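PDB 3UE6: Aureochrome1 from Vaucheria frigida, which senses blue light through a flavin mononucleotide held in its LOV domain, a member of the PAS family, and probably passes the signal on to an effector region. Local coordinates for residues A[124-129]-A[155-160]; A[65-70]-A[76-81]; A[34-39]-A[130-135]. One frame throughout, in Å; residues are numbered along the deposited sequence.

Contact 1: residues A[124-129]-A[155-160]. With FMN (flavin mononucleotide), chain G.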
loop_
_atom_site.group_PDB
_atom_site.type_symbol
_atom_site.label_atom_id
_atom_site.label_comp_id
_atom_site.label_asym_id
_atom_site.label_seq_id
_atom_site.Cartn_x
_atom_site.Cartn_y
_atom_site.Cartn_z
ATOM N N TRP A 124 16.250 16.751 3.426
ATOM C CA TRP A 124 14.911 17.299 3.248
ATOM C C TRP A 124 13.977 16.263 2.641
ATOM O O TRP A 124 14.310 15.619 1.645
ATOM C CB TRP A 124 14.936 18.579 2.418
ATOM C CG TRP A 124 15.414 19.733 3.207
ATOM C CD1 TRP A 124 16.707 20.146 3.349
ATOM C CD2 TRP A 124 14.629 20.619 4.000
ATOM N NE1 TRP A 124 16.775 21.244 4.170
ATOM C CE2 TRP A 124 15.494 21.557 4.591
ATOM C CE3 TRP A 124 13.255 20.726 4.271
ATOM C CZ2 TRP A 124 15.060 22.578 5.423
ATOM C CZ3 TRP A 124 12.818 21.741 5.101
ATOM C CH2 TRP A 124 13.714 22.650 5.666
ATOM N N ASN A 125 12.809 16.106 3.257
ATOM C CA ASN A 125 11.874 15.053 2.884
ATOM C C ASN A 125 10.555 15.585 2.332
ATOM O O ASN A 125 9.759 16.154 3.076
ATOM C CB ASN A 125 11.605 14.159 4.101
ATOM C CG ASN A 125 10.702 12.986 3.782
ATOM O OD1 ASN A 125 10.390 12.729 2.623
ATOM N ND2 ASN A 125 10.289 12.258 4.814
ATOM N N LEU A 126 10.335 15.417 1.027
ATOM C CA LEU A 126 9.009 15.642 0.440
ATOM C C LEU A 126 8.169 14.405 0.706
ATOM O O LEU A 126 8.328 13.365 0.064
ATOM C CB LEU A 126 9.063 15.916 -1.066
ATOM C CG LEU A 126 7.690 16.114 -1.736
ATOM C CD1 LEU A 126 6.813 17.072 -0.931
ATOM C CD2 LEU A 126 7.813 16.589 -3.182
ATOM N N PHE A 127 7.274 14.527 1.668
ATOM C CA PHE A 127 6.621 13.369 2.229
ATOM C C PHE A 127 5.102 13.431 1.990
ATOM O O PHE A 127 4.458 14.431 2.296
ATOM C CB PHE A 127 6.998 13.288 3.711
ATOM C CG PHE A 127 5.908 12.793 4.591
ATOM C CD1 PHE A 127 5.545 11.460 4.576
ATOM C CD2 PHE A 127 5.272 13.651 5.468
ATOM C CE1 PHE A 127 4.545 10.996 5.398
ATOM C CE2 PHE A 127 4.276 13.193 6.297
ATOM C CZ PHE A 127 3.911 11.863 6.263
ATOM N N PHE A 128 4.547 12.370 1.406
ATOM C CA PHE A 128 3.113 12.287 1.140
ATOM C C PHE A 128 2.450 11.230 2.020
ATOM O O PHE A 128 3.028 10.172 2.283
ATOM C CB PHE A 128 2.840 11.998 -0.340
ATOM C CG PHE A 128 1.377 11.754 -0.660
ATOM C CD1 PHE A 128 0.509 12.816 -0.882
ATOM C CD2 PHE A 128 0.878 10.463 -0.765
ATOM C CE1 PHE A 128 -0.832 12.594 -1.185
ATOM C CE2 PHE A 128 -0.458 10.238 -1.066
ATOM C CZ PHE A 128 -1.313 11.302 -1.276
ATOM N N VAL A 129 1.234 11.525 2.470
ATOM C CA VAL A 129 0.479 10.606 3.313
ATOM C C VAL A 129 -0.970 10.474 2.827
ATOM O O VAL A 129 -1.587 11.454 2.402
ATOM C CB VAL A 129 0.514 11.045 4.800
ATOM C CG1 VAL A 129 0.030 12.480 4.963
ATOM C CG2 VAL A 129 -0.307 10.100 5.657
ATOM N N LYS A 155 13.887 24.507 -1.213
ATOM C CA LYS A 155 13.661 25.940 -1.046
ATOM C C LYS A 155 12.357 26.337 -1.736
ATOM O O LYS A 155 11.536 27.069 -1.183
ATOM C CB LYS A 155 14.829 26.751 -1.613
ATOM C CG LYS A 155 16.172 26.538 -0.912
ATOM C CD LYS A 155 17.244 27.439 -1.522
ATOM C CE LYS A 155 18.596 27.298 -0.836
ATOM N NZ LYS A 155 19.643 28.155 -1.469
ATOM N N LEU A 156 12.171 25.833 -2.949
ATOM C CA LEU A 156 10.961 26.086 -3.713
ATOM C C LEU A 156 9.736 25.554 -2.974
ATOM O O LEU A 156 8.742 26.264 -2.802
ATOM C CB LEU A 156 11.070 25.428 -5.090
ATOM C CG LEU A 156 10.125 25.933 -6.181
ATOM C CD1 LEU A 156 10.592 27.281 -6.700
ATOM C CD2 LEU A 156 10.047 24.924 -7.311
ATOM N N LEU A 157 9.815 24.301 -2.540
ATOM C CA LEU A 157 8.690 23.645 -1.881
ATOM C C LEU A 157 8.293 24.328 -0.579
ATOM O O LEU A 157 7.109 24.438 -0.264
ATOM C CB LEU A 157 9.017 22.177 -1.610
ATOM C CG LEU A 157 9.152 21.295 -2.850
ATOM C CD1 LEU A 157 9.609 19.899 -2.468
ATOM C CD2 LEU A 157 7.826 21.244 -3.595
ATOM N N VAL A 158 9.284 24.787 0.175
ATOM C CA VAL A 158 9.029 25.407 1.472
ATOM C C VAL A 158 8.429 26.796 1.321
ATOM O O VAL A 158 7.556 27.190 2.095
ATOM C CB VAL A 158 10.300 25.480 2.336
ATOM C CG1 VAL A 158 10.099 26.441 3.500
ATOM C CG2 VAL A 158 10.679 24.096 2.839
ATOM N N ASN A 159 8.895 27.536 0.321
ATOM C CA ASN A 159 8.346 28.857 0.053
ATOM C C ASN A 159 6.886 28.801 -0.379
ATOM O O ASN A 159 6.129 29.744 -0.153
ATOM C CB ASN A 159 9.188 29.610 -0.981
ATOM C CG ASN A 159 10.489 30.132 -0.402
ATOM O OD1 ASN A 159 11.510 30.192 -1.090
ATOM N ND2 ASN A 159 10.463 30.505 0.872
ATOM N N GLU A 160 6.490 27.689 -0.992
ATOM C CA GLU A 160 5.095 27.493 -1.365
ATOM C C GLU A 160 4.263 27.158 -0.138
ATOM O O GLU A 160 3.210 27.755 0.093
ATOM C CB GLU A 160 4.951 26.402 -2.430
ATOM C CG GLU A 160 4.992 26.929 -3.857
ATOM C CD GLU A 160 3.843 27.874 -4.157
ATOM O OE1 GLU A 160 2.682 27.509 -3.878
ATOM O OE2 GLU A 160 4.100 28.986 -4.663
HETATM N N1 FMN G . 6.617 12.519 9.818
HETATM C C2 FMN G . 7.895 12.840 9.411
HETATM O O2 FMN G . 8.488 13.787 9.932
HETATM N N3 FMN G . 8.505 12.101 8.420
HETATM C C4 FMN G . 7.848 11.042 7.835
HETATM O O4 FMN G . 8.393 10.383 6.956
HETATM C C4A FMN G . 6.563 10.715 8.247
HETATM N N5 FMN G . 5.884 9.653 7.673
HETATM C C5A FMN G . 4.606 9.339 8.086
HETATM C C6 FMN G . 3.936 8.273 7.503
HETATM C C7 FMN G . 2.647 7.946 7.908
HETATM C C7M FMN G . 1.927 6.789 7.271
HETATM C C8 FMN G . 2.030 8.693 8.905
HETATM C C8M FMN G . 0.641 8.336 9.339
HETATM C C9 FMN G . 2.702 9.762 9.489
HETATM C C9A FMN G . 3.994 10.089 9.081
HETATM N N10 FMN G . 4.682 11.143 9.662
HETATM C C10 FMN G . 5.951 11.462 9.241
HETATM C "C1'" FMN G . 4.059 11.998 10.724
HETATM C "C2'" FMN G . 4.234 11.481 12.142
HETATM O "O2'" FMN G . 4.025 10.092 12.181
HETATM C "C3'" FMN G . 3.231 12.196 13.041
HETATM O "O3'" FMN G . 1.910 11.940 12.614
HETATM C "C4'" FMN G . 3.501 13.697 13.022
HETATM O "O4'" FMN G . 4.785 13.934 13.551
HETATM C "C5'" FMN G . 2.484 14.500 13.827
HETATM O "O5'" FMN G . 2.137 13.806 15.005
HETATM P P FMN G . 2.723 14.229 16.446
HETATM O O1P FMN G . 4.218 14.017 16.415
HETATM O O2P FMN G . 2.123 13.360 17.522
HETATM O O3P FMN G . 2.421 15.675 16.753
#
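Leu126 and Leu157 mark where segments 124-129 and 155-160 come nearest, their CA atoms 8.3 Å apart; at Trp124 and Lys155 the CA separation has widened to 9.7 Å. Backbones this far apart meet through side chains alone. Leu126 sets off neither toward the helix nor away from it, but because its CG lies anti to the backbone N (chi1 178°) the CD2 methyl swings across to Leu157 CD1, 3.8 Å away. The two leucines cross at about a right angle and touch branch to branch. The next residue, Val158, presents its CG2 methyl to Trp124 CZ3 at 3.9 Å, coming in obliquely to the indole, and here too the side chains cross nearly squarely. The interface is small and apolar, burying 133 Å² in all. Strand alternation sends Asn125 and Phe127 to the flavin side: the Phe127 ring lies across the isoalloxazine, with FMN C4A 3.4 Å above one face and displaced toward the rim. Asn125 is held by Asn115 OD1 at its ND2 and by Ser147 N at its OD1. Strand 122-133 is flanked by strands 109-116 and 139-145, Trp124 also resting on Cys112 and Leu114 of the former; helix 151-161 thus lies against the sheet face turned away from the flavin, the place of the C-terminal Jα helix in plant LOV2 domains.

Contact 2: residues A[65-70]-A[76-81]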
loop_
_atom_site.group_PDB
_atom_site.type_symbol
_atom_site.label_atom_id
_atom_site.label_comp_id
_atom_site.label_asym_id
_atom_site.label_seq_id
_atom_site.Cartn_x
_atom_site.Cartn_y
_atom_site.Cartn_z
ATOM N N ARG A 65 12.237 -1.770 1.831
ATOM C CA ARG A 65 13.688 -1.790 1.980
ATOM C C ARG A 65 14.267 -0.432 1.608
ATOM O O ARG A 65 15.304 -0.025 2.130
ATOM C CB ARG A 65 14.323 -2.888 1.124
ATOM C CG ARG A 65 14.313 -2.593 -0.363
ATOM C CD ARG A 65 15.362 -3.409 -1.114
ATOM N NE ARG A 65 14.961 -4.798 -1.323
ATOM C CZ ARG A 65 15.332 -5.528 -2.370
ATOM N NH1 ARG A 65 16.104 -5.000 -3.308
ATOM N NH2 ARG A 65 14.929 -6.784 -2.484
ATOM N N GLY A 66 13.592 0.268 0.703
ATOM C CA GLY A 66 14.044 1.577 0.272
ATOM C C GLY A 66 14.021 2.540 1.436
ATOM O O GLY A 66 14.946 3.328 1.629
ATOM N N PHE A 67 12.951 2.465 2.218
ATOM C CA PHE A 67 12.801 3.289 3.403
ATOM C C PHE A 67 13.871 2.983 4.454
ATOM O O PHE A 67 14.412 3.888 5.081
ATOM C CB PHE A 67 11.417 3.094 4.004
ATOM C CG PHE A 67 11.211 3.842 5.286
ATOM C CD1 PHE A 67 10.662 5.111 5.279
ATOM C CD2 PHE A 67 11.567 3.277 6.503
ATOM C CE1 PHE A 67 10.472 5.806 6.460
ATOM C CE2 PHE A 67 11.382 3.965 7.680
ATOM C CZ PHE A 67 10.833 5.231 7.662
ATOM N N LEU A 68 14.168 1.705 4.652
ATOM C CA LEU A 68 15.209 1.318 5.595
ATOM C C LEU A 68 16.544 1.942 5.196
ATOM O O LEU A 68 17.237 2.522 6.026
ATOM C CB LEU A 68 15.340 -0.205 5.697
ATOM C CG LEU A 68 14.136 -0.979 6.224
ATOM C CD1 LEU A 68 14.495 -2.446 6.424
ATOM C CD2 LEU A 68 13.620 -0.375 7.524
ATOM N N THR A 69 16.894 1.832 3.919
ATOM C CA THR A 69 18.187 2.316 3.450
ATOM C C THR A 69 18.242 3.840 3.374
ATOM O O THR A 69 19.323 4.432 3.416
ATOM C CB THR A 69 18.578 1.704 2.093
ATOM O OG1 THR A 69 17.700 2.187 1.072
ATOM C CG2 THR A 69 18.498 0.185 2.157
ATOM N N LEU A 70 17.081 4.472 3.259
ATOM C CA LEU A 70 17.023 5.926 3.211
ATOM C C LEU A 70 17.191 6.521 4.601
ATOM O O LEU A 70 17.875 7.531 4.778
ATOM C CB LEU A 70 15.698 6.382 2.612
ATOM C CG LEU A 70 15.358 7.848 2.864
ATOM C CD1 LEU A 70 16.109 8.753 1.898
ATOM C CD2 LEU A 70 13.856 8.060 2.752
ATOM N N ASP A 76 13.097 -4.060 12.429
ATOM C CA ASP A 76 12.513 -4.392 13.723
ATOM C C ASP A 76 12.357 -3.150 14.597
ATOM O O ASP A 76 11.316 -2.949 15.225
ATOM C CB ASP A 76 13.365 -5.438 14.444
ATOM C CG ASP A 76 13.456 -6.743 13.679
ATOM O OD1 ASP A 76 12.530 -7.040 12.895
ATOM O OD2 ASP A 76 14.454 -7.472 13.860
ATOM N N GLN A 77 13.379 -2.301 14.604
ATOM C CA GLN A 77 13.342 -1.076 15.393
ATOM C C GLN A 77 12.220 -0.180 14.891
ATOM O O GLN A 77 11.509 0.450 15.673
ATOM C CB GLN A 77 14.681 -0.343 15.311
ATOM C CG GLN A 77 15.677 -0.975 14.353
ATOM C CD GLN A 77 17.049 -0.334 14.431
ATOM O OE1 GLN A 77 17.245 0.797 13.986
ATOM N NE2 GLN A 77 18.008 -1.055 14.998
ATOM N N ILE A 78 12.071 -0.134 13.572
ATOM C CA ILE A 78 11.040 0.669 12.931
ATOM C C ILE A 78 9.633 0.205 13.305
ATOM O O ILE A 78 8.735 1.025 13.494
ATOM C CB ILE A 78 11.182 0.647 11.397
ATOM C CG1 ILE A 78 12.241 1.656 10.946
ATOM C CG2 ILE A 78 9.844 0.940 10.733
ATOM C CD1 ILE A 78 12.341 1.805 9.444
ATOM N N LEU A 79 9.444 -1.107 13.398
ATOM C CA LEU A 79 8.118 -1.660 13.670
ATOM C C LEU A 79 7.538 -1.262 15.030
ATOM O O LEU A 79 8.249 -1.217 16.034
ATOM C CB LEU A 79 8.142 -3.186 13.542
ATOM C CG LEU A 79 8.284 -3.746 12.125
ATOM C CD1 LEU A 79 8.682 -5.214 12.165
ATOM C CD2 LEU A 79 6.995 -3.556 11.341
ATOM N N GLY A 80 6.236 -0.982 15.043
ATOM C CA GLY A 80 5.519 -0.639 16.259
ATOM C C GLY A 80 5.794 0.767 16.763
ATOM O O GLY A 80 5.385 1.123 17.868
ATOM N N ARG A 81 6.485 1.566 15.955
ATOM C CA ARG A 81 6.795 2.946 16.317
ATOM C C ARG A 81 6.110 3.956 15.391
ATOM O O ARG A 81 5.951 3.706 14.195
ATOM C CB ARG A 81 8.311 3.183 16.303
ATOM C CG ARG A 81 9.108 2.364 17.313
ATOM C CD ARG A 81 10.599 2.684 17.225
ATOM N NE ARG A 81 10.894 4.058 17.631
ATOM C CZ ARG A 81 12.073 4.655 17.466
ATOM N NH1 ARG A 81 13.075 4.004 16.892
ATOM N NH2 ARG A 81 12.249 5.907 17.871
#
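Gly66 O is gripped twice within helix 65-71: Leu70 N donates to it at 2.9 Å in the regular helical pattern, and the Thr69 OG1 hydroxyl folds back to donate at 3.0 Å. Both donors approach from the same face of the carbonyl plane, the hydroxyl tilted 35° from that plane. Thr69 therefore ties its side chain to its own helix, while the neighbouring Phe67 and Leu68 make the contact with segment 76-81. Phe67 CG lies anti to the backbone N (chi1 176°), which carries the ring out toward Ile78. Ile78 is directed toward helix 65-71, and its CD1 methyl meets the Phe67 ring at the edge, in the ring plane, along the CD2-CE2 side; the two side chains run head-on. Leu68 CD2 comes to the same methyl from an oblique direction. Both approaches are modelled closer than carbons can sit, so the pairing is clear while its distances are doubtful. Just beyond Ile78 the chain leaves the helix in a type II turn to Arg81, with Gly80 at its positive-phi position, and Gly80 and Arg81 bond by backbone to Ile60. Ile78 also packs on Ile60 and Ala63 of strand 60-63, and Phe67 on Leu86 and Gln146, its side chain about 5 Å from the flavin. With a serine in place of Phe67 the ring edge is lost, which would probably strip Ile78 CD1 of a main partner and open a gap near the flavin. Between segments 65-70 and 76-81 the contact is purely apolar, so burial of hydrocarbon rather than directional bonds probably holds them together.

Contact 3: residues A[34-39]-A[130-135]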
loop_
_atom_site.group_PDB
_atom_site.type_symbol
_atom_site.label_atom_id
_atom_site.label_comp_id
_atom_site.label_asym_id
_atom_site.label_seq_id
_atom_site.Cartn_x
_atom_site.Cartn_y
_atom_site.Cartn_z
ATOM N N ASP A 34 -8.735 3.113 -10.498
ATOM C CA ASP A 34 -7.826 4.044 -9.848
ATOM C C ASP A 34 -7.732 3.570 -8.404
ATOM O O ASP A 34 -8.723 3.112 -7.835
ATOM C CB ASP A 34 -8.381 5.475 -9.918
ATOM C CG ASP A 34 -7.413 6.519 -9.368
ATOM O OD1 ASP A 34 -7.281 7.596 -9.993
ATOM O OD2 ASP A 34 -6.799 6.271 -8.310
ATOM N N TYR A 35 -6.543 3.653 -7.815
ATOM C CA TYR A 35 -6.355 3.197 -6.442
ATOM C C TYR A 35 -5.410 4.082 -5.644
ATOM O O TYR A 35 -4.196 4.014 -5.803
ATOM C CB TYR A 35 -5.899 1.737 -6.410
ATOM C CG TYR A 35 -7.047 0.774 -6.279
ATOM C CD1 TYR A 35 -8.035 0.977 -5.325
ATOM C CD2 TYR A 35 -7.165 -0.323 -7.120
ATOM C CE1 TYR A 35 -9.099 0.106 -5.200
ATOM C CE2 TYR A 35 -8.229 -1.200 -7.004
ATOM C CZ TYR A 35 -9.192 -0.979 -6.042
ATOM O OH TYR A 35 -10.251 -1.848 -5.920
ATOM N N SER A 36 -5.994 4.908 -4.785
ATOM C CA SER A 36 -5.246 5.820 -3.934
ATOM C C SER A 36 -3.999 5.161 -3.350
ATOM O O SER A 36 -2.950 5.794 -3.219
ATOM C CB SER A 36 -6.150 6.330 -2.809
ATOM O OG SER A 36 -5.392 6.945 -1.784
ATOM N N LEU A 37 -4.131 3.889 -2.996
ATOM C CA LEU A 37 -3.042 3.133 -2.397
ATOM C C LEU A 37 -1.974 2.772 -3.425
ATOM O O LEU A 37 -0.779 2.941 -3.184
ATOM C CB LEU A 37 -3.591 1.862 -1.756
ATOM C CG LEU A 37 -2.568 0.827 -1.299
ATOM C CD1 LEU A 37 -1.673 1.391 -0.202
ATOM C CD2 LEU A 37 -3.287 -0.426 -0.823
ATOM N N VAL A 38 -2.421 2.267 -4.570
ATOM C CA VAL A 38 -1.530 1.816 -5.632
ATOM C C VAL A 38 -0.837 2.989 -6.318
ATOM O O VAL A 38 0.355 2.933 -6.613
ATOM C CB VAL A 38 -2.308 0.995 -6.679
ATOM C CG1 VAL A 38 -1.382 0.551 -7.805
ATOM C CG2 VAL A 38 -2.987 -0.205 -6.016
ATOM N N LYS A 39 -1.595 4.051 -6.569
ATOM C CA LYS A 39 -1.051 5.255 -7.183
ATOM C C LYS A 39 0.049 5.837 -6.292
ATOM O O LYS A 39 1.072 6.315 -6.774
ATOM C CB LYS A 39 -2.163 6.284 -7.413
ATOM C CG LYS A 39 -1.993 7.116 -8.678
ATOM C CD LYS A 39 -1.049 8.293 -8.463
ATOM C CE LYS A 39 -0.050 8.418 -9.605
ATOM N NZ LYS A 39 -0.714 8.407 -10.940
ATOM N N ALA A 130 -1.500 9.254 2.866
ATOM C CA ALA A 130 -2.875 9.001 2.440
ATOM C C ALA A 130 -3.570 7.984 3.335
ATOM O O ALA A 130 -3.037 6.903 3.595
ATOM C CB ALA A 130 -2.914 8.543 0.985
ATOM N N GLY A 131 -4.763 8.342 3.802
ATOM C CA GLY A 131 -5.560 7.453 4.626
ATOM C C GLY A 131 -6.333 6.440 3.796
ATOM O O GLY A 131 -6.838 6.751 2.715
ATOM N N LEU A 132 -6.416 5.217 4.302
ATOM C CA LEU A 132 -7.180 4.168 3.649
ATOM C C LEU A 132 -8.408 3.849 4.494
ATOM O O LEU A 132 -8.291 3.610 5.693
ATOM C CB LEU A 132 -6.304 2.932 3.454
ATOM C CG LEU A 132 -4.943 3.252 2.835
ATOM C CD1 LEU A 132 -4.030 2.033 2.824
ATOM C CD2 LEU A 132 -5.122 3.816 1.432
ATOM N N ARG A 133 -9.585 3.849 3.870
ATOM C CA ARG A 133 -10.836 3.687 4.605
ATOM C C ARG A 133 -11.519 2.375 4.268
ATOM O O ARG A 133 -11.330 1.832 3.181
ATOM C CB ARG A 133 -11.782 4.846 4.303
ATOM C CG ARG A 133 -11.234 6.201 4.693
ATOM C CD ARG A 133 -11.919 7.310 3.930
ATOM N NE ARG A 133 -11.268 8.598 4.147
ATOM C CZ ARG A 133 -11.534 9.407 5.167
ATOM N NH1 ARG A 133 -12.440 9.063 6.075
ATOM N NH2 ARG A 133 -10.891 10.561 5.282
ATOM N N ASP A 134 -12.308 1.868 5.212
ATOM C CA ASP A 134 -13.124 0.677 4.988
ATOM C C ASP A 134 -14.413 1.051 4.255
ATOM O O ASP A 134 -14.619 2.214 3.907
ATOM C CB ASP A 134 -13.425 -0.034 6.317
ATOM C CG ASP A 134 -14.035 0.890 7.359
ATOM O OD1 ASP A 134 -14.768 1.822 6.978
ATOM O OD2 ASP A 134 -13.789 0.681 8.566
ATOM N N SER A 135 -15.281 0.074 4.012
ATOM C CA SER A 135 -16.513 0.344 3.272
ATOM C C SER A 135 -17.396 1.340 4.027
ATOM O O SER A 135 -18.243 2.014 3.439
ATOM C CB SER A 135 -17.279 -0.951 2.980
ATOM O OG SER A 135 -17.721 -1.580 4.173
HETATM O O HOH W 1 -6.463 8.323 0.090
#
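Leu132 overlaps Leu37 with both of its methyls: CD1 sits 3.9 Å from Leu37 CD1, while CD2 lies 4.0 Å from Leu37 CB. The side chains cross at about a right angle, and Leu132, whose CG stands anti to its carbonyl carbon (chi1 -49°), straddles the root and one branch of its partner. Ser36 comes down beside this pair, directed toward the strand, its OG 4.0 Å from the Ala130 CB methyl. The hydroxyl finds its polar partner in a water, to which Ser36 OG donates at 2.6 Å. That water in turn donates to Gly131 O at 3.1 Å, so a single molecule bridges the first turn of helix 36-43 to the strand backbone at the margin of the apolar patch. Leu37 and Ala130 both rest on Val143 of strand 139-145 as well. The second subunit closes in too: Gln45 OE1 of that subunit accepts from Leu37 N at the start of the helix, and Phe48 of that subunit packs on Leu37. The start of helix 36-43 thus lies against the sheet of its own chain and also meets the second subunit. A helix placed ahead of the first strand and laid on the sheet is a common N-terminal addition to PAS and LOV cores, where such flanking helices often take part in dimer contacts.

Overall arrangement
Contacts 1 and 3 follow one another along strand 122-133, their centres about 22 Å apart, so this one strand receives the C-terminal helix near its start and the N-terminal helix near its end; in sequence the two contacts cross. Contact 2 falls within the span between the segments of contact 3, on the other side of the chain's centre from contact 1, with nearest atoms about 6 Å from contact 1 and about 13 Å from contact 3. The flavin lies between strand and helices: contact 1 supplies Phe127 and Asn125 to its pocket, Phe67 of contact 2 approaches within about 5 Å, and Ala130 of contact 3 stays about 8 Å away.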